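Local coordinates for protein L-lysine 6-oxidase (Marinomonas mediterranea, PDB 3WEU) that oxidises L-lysine at its side-chain amine with a cysteine tryptophylquinone cofactor, releasing ammonium and hydrogen peroxide, the latter responsible for its antibacterial activity, at residues Arg142-Val147 and Leu185-Gln190; Asn79-Glu84 and Ser233-Glu238. One frame throughout, in Å; residues are numbered along the deposited sequence.

Contact 1 (Arg142-Val147 and Leu185-Gln190); sequences RSVSGV and LRTDSQ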
ATOM      1  N   ARG A 142     -13.283  -4.611 -38.936  1.00 19.32           N
ATOM      2  CA  ARG A 142     -13.932  -5.857 -39.309  1.00 20.96           C
ATOM      3  C   ARG A 142     -15.045  -5.453 -40.222  1.00 21.75           C
ATOM      4  O   ARG A 142     -15.554  -4.322 -40.123  1.00 21.32           O
ATOM      5  CB  ARG A 142     -14.521  -6.602 -38.097  1.00 20.00           C
ATOM      6  CG  ARG A 142     -13.577  -7.156 -37.056  1.00 22.03           C
ATOM      7  CD  ARG A 142     -12.593  -8.193 -37.594  1.00 20.71           C
ATOM      8  NE  ARG A 142     -11.607  -8.555 -36.616  1.00 19.13           N
ATOM      9  CZ  ARG A 142     -10.515  -7.850 -36.329  1.00 17.73           C
ATOM     10  NH1 ARG A 142     -10.289  -6.701 -36.906  1.00 20.59           N
ATOM     11  NH2 ARG A 142      -9.695  -8.259 -35.396  1.00 22.86           N
ATOM     12  N   SER A 143     -15.470  -6.382 -41.083  1.00 22.57           N
ATOM     13  CA  SER A 143     -16.579  -6.214 -42.031  1.00 19.93           C
ATOM     14  C   SER A 143     -17.612  -7.322 -41.865  1.00 21.71           C
ATOM     15  O   SER A 143     -17.296  -8.475 -41.496  1.00 22.14           O
ATOM     16  CB  SER A 143     -16.026  -6.285 -43.451  1.00 23.79           C
ATOM     17  OG  SER A 143     -15.255  -5.103 -43.650  1.00 27.50           O
ATOM     18  N   VAL A 144     -18.852  -6.968 -42.081  1.00 18.92           N
ATOM     19  CA  VAL A 144     -19.919  -7.917 -42.055  1.00 22.00           C
ATOM     20  C   VAL A 144     -20.860  -7.579 -43.193  1.00 19.02           C
ATOM     21  O   VAL A 144     -21.033  -6.433 -43.552  1.00 19.39           O
ATOM     22  CB  VAL A 144     -20.514  -7.849 -40.625  1.00 27.09           C
ATOM     23  CG1 VAL A 144     -21.422  -6.634 -40.432  1.00 28.40           C
ATOM     24  CG2 VAL A 144     -21.185  -9.076 -40.268  1.00 31.10           C
ATOM     25  N   SER A 145     -21.490  -8.602 -43.764  1.00 21.40           N
ATOM     26  CA  SER A 145     -22.523  -8.447 -44.759  1.00 19.84           C
ATOM     27  C   SER A 145     -23.359  -9.685 -44.872  1.00 20.17           C
ATOM     28  O   SER A 145     -22.969 -10.785 -44.452  1.00 21.31           O
ATOM     29  CB  SER A 145     -21.930  -8.186 -46.106  1.00 24.22           C
ATOM     30  OG  SER A 145     -21.095  -9.280 -46.498  1.00 22.97           O
ATOM     31  N   GLY A 146     -24.522  -9.516 -45.426  1.00 20.13           N
ATOM     32  CA  GLY A 146     -25.401 -10.669 -45.637  1.00 20.67           C
ATOM     33  C   GLY A 146     -26.385 -10.894 -44.490  1.00 23.41           C
ATOM     34  O   GLY A 146     -26.570 -10.062 -43.561  1.00 21.05           O
ATOM     35  N   VAL A 147     -26.998 -12.071 -44.544  1.00 20.95           N
ATOM     36  CA  VAL A 147     -28.039 -12.483 -43.618  1.00 21.54           C
ATOM     37  C   VAL A 147     -27.457 -13.089 -42.380  1.00 22.76           C
ATOM     38  O   VAL A 147     -26.717 -14.067 -42.436  1.00 21.97           O
ATOM     39  CB  VAL A 147     -28.992 -13.483 -44.325  1.00 21.65           C
ATOM     40  CG1 VAL A 147     -30.004 -13.997 -43.375  1.00 22.69           C
ATOM     41  CG2 VAL A 147     -29.625 -12.784 -45.523  1.00 22.78           C
ATOM     42  N   LEU A 185     -19.545  -7.719 -34.403  1.00 18.87           N
ATOM     43  CA  LEU A 185     -20.383  -7.169 -35.460  1.00 16.63           C
ATOM     44  C   LEU A 185     -21.339  -8.267 -35.902  1.00 19.04           C
ATOM     45  O   LEU A 185     -20.967  -9.460 -35.956  1.00 20.42           O
ATOM     46  CB  LEU A 185     -19.610  -6.764 -36.721  1.00 19.42           C
ATOM     47  CG  LEU A 185     -18.508  -5.755 -36.535  1.00 17.86           C
ATOM     48  CD1 LEU A 185     -18.022  -5.283 -37.892  1.00 20.08           C
ATOM     49  CD2 LEU A 185     -19.001  -4.572 -35.678  1.00 17.44           C
ATOM     50  N   ARG A 186     -22.595  -7.889 -36.083  1.00 17.37           N
ATOM     51  CA  ARG A 186     -23.571  -8.796 -36.647  1.00 17.99           C
ATOM     52  C   ARG A 186     -24.347  -8.104 -37.754  1.00 16.74           C
ATOM     53  O   ARG A 186     -24.325  -6.870 -37.865  1.00 19.98           O
ATOM     54  CB  ARG A 186     -24.546  -9.241 -35.586  1.00 17.59           C
ATOM     55  CG  ARG A 186     -24.015 -10.272 -34.661  1.00 20.20           C
ATOM     56  CD  ARG A 186     -25.018 -10.536 -33.544  1.00 20.43           C
ATOM     57  NE  ARG A 186     -24.679 -11.725 -32.736  1.00 21.47           N
ATOM     58  CZ  ARG A 186     -25.175 -12.958 -32.899  1.00 20.77           C
ATOM     59  NH1 ARG A 186     -25.966 -13.279 -33.895  1.00 20.94           N
ATOM     60  NH2 ARG A 186     -24.802 -13.915 -32.084  1.00 20.84           N
ATOM     61  N   THR A 187     -25.110  -8.888 -38.495  1.00 17.37           N
ATOM     62  CA  THR A 187     -26.181  -8.398 -39.300  1.00 16.34           C
ATOM     63  C   THR A 187     -27.424  -9.135 -38.892  1.00 17.36           C
ATOM     64  O   THR A 187     -27.345 -10.247 -38.379  1.00 20.42           O
ATOM     65  CB  THR A 187     -26.025  -8.584 -40.804  1.00 18.38           C
ATOM     66  OG1 THR A 187     -25.811  -9.977 -41.081  1.00 19.71           O
ATOM     67  CG2 THR A 187     -24.869  -7.655 -41.359  1.00 18.32           C
ATOM     68  N   ASP A 188     -28.554  -8.507 -39.156  1.00 17.83           N
ATOM     69  CA  ASP A 188     -29.875  -9.071 -38.852  1.00 18.42           C
ATOM     70  C   ASP A 188     -30.286  -9.822 -40.120  1.00 19.06           C
ATOM     71  O   ASP A 188     -29.439 -10.031 -41.041  1.00 19.49           O
ATOM     72  CB  ASP A 188     -30.905  -8.026 -38.388  1.00 18.53           C
ATOM     73  CG  ASP A 188     -31.422  -7.127 -39.476  1.00 19.15           C
ATOM     74  OD1 ASP A 188     -30.961  -7.191 -40.647  1.00 21.28           O
ATOM     75  OD2 ASP A 188     -32.299  -6.279 -39.158  1.00 20.04           O
ATOM     76  N   SER A 189     -31.514 -10.311 -40.137  1.00 20.85           N
ATOM     77  CA  SER A 189     -31.978 -11.136 -41.235  1.00 20.51           C
ATOM     78  C   SER A 189     -32.074 -10.405 -42.574  1.00 22.97           C
ATOM     79  O   SER A 189     -32.229 -11.042 -43.607  1.00 20.35           O
ATOM     80  CB  SER A 189     -33.292 -11.847 -40.881  1.00 21.88           C
ATOM     81  OG  SER A 189     -34.315 -10.930 -40.837  1.00 19.56           O
ATOM     82  N   GLN A 190     -32.015  -9.077 -42.579  1.00 21.07           N
ATOM     83  CA  GLN A 190     -32.088  -8.272 -43.796  1.00 19.51           C
ATOM     84  C   GLN A 190     -30.829  -7.484 -44.085  1.00 19.44           C
ATOM     85  O   GLN A 190     -30.820  -6.603 -44.976  1.00 19.88           O
ATOM     86  CB  GLN A 190     -33.277  -7.314 -43.722  1.00 23.19           C
ATOM     87  CG  GLN A 190     -34.622  -8.041 -43.733  1.00 23.34           C
ATOM     88  CD  GLN A 190     -35.809  -7.137 -43.533  1.00 25.16           C
ATOM     89  OE1 GLN A 190     -36.077  -6.627 -42.443  1.00 26.23           O
ATOM     90  NE2 GLN A 190     -36.564  -6.931 -44.612  1.00 28.18           N
TER

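Contact 2 (Asn79-Glu84 and Ser233-Glu238); sequences NVKNIE and SDDSSE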
ATOM      1  N   ASN A  79     -32.668  -4.061 -56.690  1.00 31.63           N
ATOM      2  CA  ASN A  79     -31.460  -3.498 -57.277  1.00 31.70           C
ATOM      3  C   ASN A  79     -30.327  -3.484 -56.251  1.00 27.97           C
ATOM      4  O   ASN A  79     -29.255  -3.009 -56.559  1.00 26.42           O
ATOM      5  CB  ASN A  79     -31.684  -2.100 -57.945  1.00 35.52           C
ATOM      6  CG  ASN A  79     -30.552  -1.706 -58.960  1.00 39.76           C
ATOM      7  OD1 ASN A  79     -29.984  -2.548 -59.665  1.00 46.69           O
ATOM      8  ND2 ASN A  79     -30.217  -0.407 -59.004  1.00 46.32           N
ATOM      9  N   VAL A  80     -30.575  -3.966 -55.027  1.00 25.69           N
ATOM     10  CA  VAL A  80     -29.491  -4.141 -54.078  1.00 22.86           C
ATOM     11  C   VAL A  80     -28.963  -5.559 -54.100  1.00 23.11           C
ATOM     12  O   VAL A  80     -29.677  -6.539 -53.853  1.00 24.39           O
ATOM     13  CB  VAL A  80     -29.896  -3.765 -52.628  1.00 24.29           C
ATOM     14  CG1 VAL A  80     -28.749  -4.061 -51.655  1.00 24.81           C
ATOM     15  CG2 VAL A  80     -30.237  -2.297 -52.566  1.00 24.30           C
ATOM     16  N   LYS A  81     -27.683  -5.698 -54.343  1.00 23.79           N
ATOM     17  CA  LYS A  81     -27.133  -6.997 -54.267  1.00 24.74           C
ATOM     18  C   LYS A  81     -26.299  -7.210 -53.030  1.00 22.54           C
ATOM     19  O   LYS A  81     -26.166  -8.315 -52.599  1.00 22.65           O
ATOM     20  CB  LYS A  81     -26.388  -7.318 -55.591  1.00 29.30           C
ATOM     21  CG  LYS A  81     -24.905  -7.093 -55.620  1.00 31.67           C
ATOM     22  CD  LYS A  81     -24.347  -7.279 -57.060  1.00 32.67           C
ATOM     23  CE  LYS A  81     -23.631  -8.558 -57.254  1.00 28.38           C
ATOM     24  NZ  LYS A  81     -23.067  -8.676 -58.655  1.00 23.89           N
ATOM     25  N   ASN A  82     -25.710  -6.179 -52.419  1.00 21.34           N
ATOM     26  CA  ASN A  82     -25.050  -6.415 -51.124  1.00 21.02           C
ATOM     27  C   ASN A  82     -24.985  -5.131 -50.358  1.00 20.17           C
ATOM     28  O   ASN A  82     -25.089  -4.091 -50.949  1.00 22.12           O
ATOM     29  CB  ASN A  82     -23.622  -6.915 -51.283  1.00 22.07           C
ATOM     30  CG  ASN A  82     -23.148  -7.692 -50.045  1.00 27.03           C
ATOM     31  OD1 ASN A  82     -23.905  -8.025 -49.115  1.00 23.36           O
ATOM     32  ND2 ASN A  82     -21.883  -7.976 -50.040  1.00 32.85           N
ATOM     33  N   ILE A  83     -24.744  -5.256 -49.060  1.00 20.69           N
ATOM     34  CA  ILE A  83     -24.561  -4.129 -48.169  1.00 19.65           C
ATOM     35  C   ILE A  83     -23.474  -4.616 -47.229  1.00 20.31           C
ATOM     36  O   ILE A  83     -23.677  -5.555 -46.522  1.00 21.20           O
ATOM     37  CB  ILE A  83     -25.858  -3.785 -47.392  1.00 19.83           C
ATOM     38  CG1 ILE A  83     -26.959  -3.340 -48.372  1.00 20.72           C
ATOM     39  CG2 ILE A  83     -25.529  -2.730 -46.347  1.00 19.56           C
ATOM     40  CD1 ILE A  83     -28.361  -3.087 -47.729  1.00 23.32           C
ATOM     41  N   GLU A  84     -22.342  -3.928 -47.231  1.00 18.67           N
ATOM     42  CA  GLU A  84     -21.202  -4.347 -46.457  1.00 21.45           C
ATOM     43  C   GLU A  84     -20.859  -3.228 -45.520  1.00 20.52           C
ATOM     44  O   GLU A  84     -20.655  -2.098 -45.939  1.00 21.93           O
ATOM     45  CB  GLU A  84     -20.006  -4.635 -47.320  1.00 22.30           C
ATOM     46  CG  GLU A  84     -18.930  -5.321 -46.512  1.00 26.26           C
ATOM     47  CD  GLU A  84     -17.807  -5.870 -47.396  1.00 32.10           C
ATOM     48  OE1 GLU A  84     -17.546  -5.300 -48.480  1.00 32.99           O
ATOM     49  OE2 GLU A  84     -17.229  -6.879 -46.983  1.00 32.03           O
ATOM     50  N   SER A 233     -27.226  -4.041 -58.364  1.00 24.43           N
ATOM     51  CA  SER A 233     -27.183  -5.249 -59.266  1.00 28.66           C
ATOM     52  C   SER A 233     -26.192  -5.158 -60.369  1.00 25.89           C
ATOM     53  O   SER A 233     -25.710  -6.165 -60.824  1.00 27.30           O
ATOM     54  CB  SER A 233     -28.524  -5.492 -59.923  1.00 32.06           C
ATOM     55  OG  SER A 233     -29.489  -5.493 -58.924  1.00 33.49           O
ATOM     56  N   ASP A 234     -25.888  -3.947 -60.811  1.00 25.78           N
ATOM     57  CA  ASP A 234     -24.937  -3.731 -61.859  1.00 25.00           C
ATOM     58  C   ASP A 234     -23.537  -3.541 -61.364  1.00 25.28           C
ATOM     59  O   ASP A 234     -22.674  -3.135 -62.128  1.00 24.88           O
ATOM     60  CB  ASP A 234     -25.377  -2.555 -62.695  1.00 27.47           C
ATOM     61  CG  ASP A 234     -25.264  -1.213 -61.931  1.00 35.11           C
ATOM     62  OD1 ASP A 234     -24.887  -1.185 -60.726  1.00 27.65           O
ATOM     63  OD2 ASP A 234     -25.573  -0.191 -62.578  1.00 33.51           O
ATOM     64  N   ASP A 235     -23.266  -3.864 -60.096  1.00 22.92           N
ATOM     65  CA  ASP A 235     -21.938  -3.680 -59.505  1.00 23.13           C
ATOM     66  C   ASP A 235     -21.466  -2.268 -59.248  1.00 22.32           C
ATOM     67  O   ASP A 235     -20.330  -2.101 -58.713  1.00 22.48           O
ATOM     68  CB  ASP A 235     -20.841  -4.519 -60.175  1.00 24.85           C
ATOM     69  CG  ASP A 235     -21.131  -6.026 -60.041  1.00 26.68           C
ATOM     70  OD1 ASP A 235     -21.203  -6.549 -58.883  1.00 24.16           O
ATOM     71  OD2 ASP A 235     -21.343  -6.666 -61.079  1.00 22.23           O
ATOM     72  N   SER A 236     -22.316  -1.271 -59.555  1.00 21.35           N
ATOM     73  CA  SER A 236     -22.001   0.087 -59.111  1.00 22.00           C
ATOM     74  C   SER A 236     -22.216   0.082 -57.557  1.00 21.67           C
ATOM     75  O   SER A 236     -22.843  -0.831 -56.992  1.00 20.05           O
ATOM     76  CB  SER A 236     -22.966   1.144 -59.742  1.00 20.43           C
ATOM     77  OG  SER A 236     -24.318   0.883 -59.462  1.00 23.20           O
ATOM     78  N   SER A 237     -21.728   1.113 -56.908  1.00 23.83           N
ATOM     79  CA  SER A 237     -21.960   1.217 -55.490  1.00 24.22           C
ATOM     80  C   SER A 237     -21.995   2.655 -55.028  1.00 26.03           C
ATOM     81  O   SER A 237     -21.515   3.585 -55.715  1.00 20.96           O
ATOM     82  CB  SER A 237     -20.902   0.452 -54.765  1.00 24.45           C
ATOM     83  OG  SER A 237     -19.666   1.064 -54.915  1.00 24.38           O
ATOM     84  N   GLU A 238     -22.581   2.814 -53.847  1.00 25.92           N
ATOM     85  CA  GLU A 238     -22.463   4.057 -53.061  1.00 23.38           C
ATOM     86  C   GLU A 238     -22.013   3.746 -51.674  1.00 24.47           C
ATOM     87  O   GLU A 238     -22.260   2.646 -51.149  1.00 20.14           O
ATOM     88  CB  GLU A 238     -23.787   4.820 -53.063  1.00 26.43           C
ATOM     89  CG  GLU A 238     -24.118   5.372 -54.417  1.00 28.68           C
ATOM     90  CD  GLU A 238     -25.458   6.071 -54.414  1.00 29.63           C
ATOM     91  OE1 GLU A 238     -26.453   5.381 -54.305  1.00 29.18           O
ATOM     92  OE2 GLU A 238     -25.478   7.302 -54.539  1.00 39.61           O
TER

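Contact 1 (Arg142-Val147 and Leu185-Gln190)
Val144 and Leu185 lead a strand-on-strand packing contact in the N-terminal beta region, where strand 137-145 lies against strand 181-187. The two short strand axes approach to 6.6 Å and run nearly parallel, 12° apart, yet their backbones bond elsewhere: Arg142 and Val144 with Val87 and Trp85, Leu185 with Val151 of strand 150-154, and Thr187 with Ala149 just before that strand. Side chains therefore fill the interface. The CB atoms of Arg142, Val144, Leu185 and Thr187 all point across it. CG1 of Val144 passes alongside Thr187, 3.7 Å from its CG2, and lies 4.1 Å from CB of Leu185. CD1 of Leu185 reaches over Arg142, 3.7 Å from its CB; the guanidinium of Arg142 leads away to the carbonyls of Leu139 and Ser154.

One polar bond closes the far end. Thr187 OG1 sits between its own backbone N and carbonyl carbon (chi1 56°), which aims the hydroxyl at Gly146 O, 2.6 Å away. It donates from above the carbonyl plane, 45° out of it, and also bonds to the backbone N of Ala149, so this buried oxygen has two partners. Gly146 adopts a positive phi at which a CB would press on the carbonyl of Ser145. Beyond it, both methyls of Val147 straddle Ser189 O, CG1 and CG2 each at 3.7 Å. The chain after Thr187 turns as Gln190 N bonds to OD1 of Asp188 at 2.9 Å, an Asx turn; OD2 of Asp188 meets Arg192. Side chains packed between two strands of one curled or branched mixed sheet, not paired by backbone bonds, form a layered beta core consistent with the immunoglobulin-like folds of E-set families.

Contact 2 (Asn79-Glu84 and Ser233-Glu238)
The backbones of 79-84 and 233-238 come together at Asn79 and Ser233, whose CA atoms are 5.0 Å apart, where the start of strand 80-91 meets the turn of the beta hairpin formed by strands 223-232 and 237-247. Ser233 N donates to Asn79 O at 2.9 Å, with an N-H...O angle of 134° and the donor well above the carbonyl plane. Two and three residues on, Lys81 and Asn82 both face Thr231, a classic beta bulge. In the hairpin loop, Ser233 and Asp234 have the backbone angles of a type I turn and Asp235 takes left-handed ones. Within it, Ser236 N bonds to OD1 of Asp234 at 2.8 Å, forming an Asx turn.

Two side-chain contacts supplement the backbone bond. With CG of Asn79 opposite its own backbone N (chi1 -161°), the amide oxygen is brought to Ser233: OG donates to OD1 at 3.1 Å, tilted 24° from the amide plane, and Ser233 N adds a weak bond to the same oxygen at 3.4 Å. One residue thus offers both its main-chain and side-chain oxygens to one serine.

Lys81 reaches along the loop to Asp235. Its chain passes Ser233, CD lying 4.1 Å from CA of that residue, then bends at chi3. This salt bridge lies on the exposed surface, and both residues also touch a crystal neighbour, so lattice packing may influence their positions. NZ of Lys81 meets OD1 of Asp235 at 2.8 Å on the syn side of the carboxylate, somewhat out of its plane, while OD2 lies farther off at 3.6 Å.

How the contacts relate
Contacts 1 and 2 lie about 15 Å apart between centres and share one sheet: strand 137-145 of contact 1 pairs antiparallel with strand 80-91 of contact 2. They touch directly across that pairing, with Ser145 CB 3.2 Å from Ile83 O and Val144 O 3.8 Å from Glu84 CG. Contact 1 is partly buried, whereas contact 2 lies at a hairpin turn on the surface; their centres lie about 29 and 39 Å from the centre of the chain. Neither contains Cys516 or Trp581, the cross-linked pair of the quinone cofactor; both are structural contacts of the N-terminal family region.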